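Local structure of GCN5-related N-acetyltransferase (Brucella melitensis biovar Abortus 2308, 3TCV) at residues Glu84-Pro87 with Trp88-Ala92. The protein probably transfers an acetyl group from acetyl-coenzyme A to an amine, perhaps a protein N-terminal serine or alanine, as a member of the GNAT family. Numbering follows the deposited sequence.
Sequences EFEP and WLDKA
F85 and W88, three residues apart in helix 82-94, lie side by side and point the same way from the helix. Both have CG anti to the backbone N (chi1 -173° and -178°), and this shared torsion brings CE1 of F85 to 3.7 Å from CE3 of W88. The rings are nearly parallel but slid so far apart that they barely overlap: CE1 and CZ of the phenyl meet CE3 and CZ3 of the indole. CB of L89 lies over one face of the phenyl, offset toward its rim, and CB of A92 does the same for the indole. Beyond the segments, F85 packs on L58 and F59 of helix 51-61, while the W88 indole meets F100 of strand 99-105 edge-to-face.

E86 and D90 form a polar pair on the same helix. E86, bent at chi2 (67°), turns its carboxylate forward along the helix, toward D90, where OE2 comes within 2.7 Å of OD1 of D90; the two carboxylate planes are steeply inclined. OE1 of E86 forms a salt bridge with R82, one turn earlier.

P87 has no N-H to give to the preceding turn, and the helix kinks there. At the kink the direct bond from N of W88 to O of E84 is also opened, and a water sits between them, donating to O of E84 (2.7 Å) and accepting from N of W88 (2.9 Å). Regular i to i+4 bonding runs on past the proline, with N of K91 reaching O of P87 at 3.1 Å.

The short approach of the two acids suggests that one of them is protonated and donates to the other, probably with a raised pKa, while R82 would offset part of the negative charge.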
loop_
_atom_site.group_PDB
_atom_site.type_symbol
_atom_site.label_atom_id
_atom_site.label_comp_id
_atom_site.label_asym_id
_atom_site.label_seq_id
_atom_site.Cartn_x
_atom_site.Cartn_y
_atom_site.Cartn_z
ATOM N N GLU B 84 26.243 -17.207 -8.010
ATOM C CA GLU B 84 24.920 -16.776 -8.466
ATOM C C GLU B 84 24.188 -15.917 -7.438
ATOM O O GLU B 84 23.264 -15.197 -7.795
ATOM C CB GLU B 84 24.062 -17.988 -8.889
ATOM C CG GLU B 84 24.435 -18.533 -10.271
ATOM C CD GLU B 84 23.603 -19.739 -10.722
ATOM O OE1 GLU B 84 22.890 -20.345 -9.909
ATOM O OE2 GLU B 84 23.672 -20.094 -11.912
ATOM N N PHE B 85 24.627 -15.986 -6.189
ATOM C CA PHE B 85 24.039 -15.220 -5.091
ATOM C C PHE B 85 24.512 -13.762 -5.094
ATOM O O PHE B 85 23.834 -12.866 -4.580
ATOM C CB PHE B 85 24.420 -15.908 -3.776
ATOM C CG PHE B 85 23.766 -15.335 -2.547
ATOM C CD1 PHE B 85 22.384 -15.227 -2.476
ATOM C CD2 PHE B 85 24.526 -14.990 -1.440
ATOM C CE1 PHE B 85 21.764 -14.746 -1.336
ATOM C CE2 PHE B 85 23.921 -14.498 -0.295
ATOM C CZ PHE B 85 22.536 -14.388 -0.241
ATOM N N GLU B 86 25.684 -13.524 -5.675
ATOM C CA GLU B 86 26.314 -12.216 -5.540
ATOM C C GLU B 86 25.492 -11.023 -6.041
ATOM O O GLU B 86 25.455 -10.015 -5.361
ATOM C CB GLU B 86 27.723 -12.199 -6.172
ATOM C CG GLU B 86 28.581 -11.031 -5.685
ATOM C CD GLU B 86 28.981 -11.098 -4.213
ATOM O OE1 GLU B 86 29.029 -12.190 -3.612
ATOM O OE2 GLU B 86 29.290 -10.024 -3.623
ATOM N N PRO B 87 24.833 -11.128 -7.204
ATOM C CA PRO B 87 24.064 -9.964 -7.658
ATOM C C PRO B 87 22.970 -9.522 -6.684
ATOM O O PRO B 87 22.865 -8.339 -6.381
ATOM C CB PRO B 87 23.447 -10.444 -8.970
ATOM C CG PRO B 87 24.452 -11.417 -9.486
ATOM C CD PRO B 87 24.916 -12.154 -8.255
ATOM N N TRP B 88 22.172 -10.468 -6.212
ATOM C CA TRP B 88 21.145 -10.148 -5.198
ATOM C C TRP B 88 21.746 -9.605 -3.950
ATOM O O TRP B 88 21.226 -8.659 -3.363
ATOM C CB TRP B 88 20.250 -11.352 -4.870
ATOM C CG TRP B 88 19.177 -10.987 -3.855
ATOM C CD1 TRP B 88 17.886 -10.520 -4.100
ATOM C CD2 TRP B 88 19.300 -11.013 -2.403
ATOM N NE1 TRP B 88 17.230 -10.269 -2.917
ATOM C CE2 TRP B 88 18.021 -10.542 -1.867
ATOM C CE3 TRP B 88 20.319 -11.340 -1.513
ATOM C CZ2 TRP B 88 17.799 -10.433 -0.502
ATOM C CZ3 TRP B 88 20.069 -11.239 -0.144
ATOM C CH2 TRP B 88 18.832 -10.780 0.341
ATOM N N LEU B 89 22.847 -10.198 -3.507
ATOM C CA LEU B 89 23.504 -9.787 -2.285
ATOM C C LEU B 89 24.000 -8.348 -2.381
ATOM O O LEU B 89 23.812 -7.547 -1.464
ATOM C CB LEU B 89 24.686 -10.720 -2.004
ATOM C CG LEU B 89 25.509 -10.404 -0.769
ATOM C CD1 LEU B 89 24.682 -10.617 0.504
ATOM C CD2 LEU B 89 26.754 -11.275 -0.782
ATOM N N ASP B 90 24.665 -8.025 -3.486
ATOM C CA ASP B 90 25.169 -6.661 -3.686
ATOM C C ASP B 90 24.039 -5.625 -3.731
ATOM O O ASP B 90 24.129 -4.560 -3.117
ATOM C CB ASP B 90 26.010 -6.595 -4.956
ATOM C CG ASP B 90 27.244 -7.465 -4.873
ATOM O OD1 ASP B 90 27.539 -7.978 -3.769
ATOM O OD2 ASP B 90 27.908 -7.666 -5.913
ATOM N N LYS B 91 22.983 -5.919 -4.471
ATOM C CA LYS B 91 21.855 -4.986 -4.561
ATOM C C LYS B 91 21.221 -4.785 -3.179
ATOM O O LYS B 91 20.966 -3.645 -2.757
ATOM C CB LYS B 91 20.823 -5.500 -5.540
ATOM C CG LYS B 91 19.680 -4.547 -5.776
ATOM C CD LYS B 91 18.663 -5.183 -6.710
ATOM C CE LYS B 91 17.587 -4.178 -7.099
ATOM N NZ LYS B 91 16.381 -4.912 -7.558
ATOM N N ALA B 92 21.003 -5.886 -2.471
ATOM C CA ALA B 92 20.404 -5.841 -1.123
ATOM C C ALA B 92 21.275 -5.065 -0.125
ATOM O O ALA B 92 20.746 -4.303 0.686
ATOM C CB ALA B 92 20.119 -7.247 -0.589
HETATM O O HOH W 1 21.588 -13.202 -7.048
#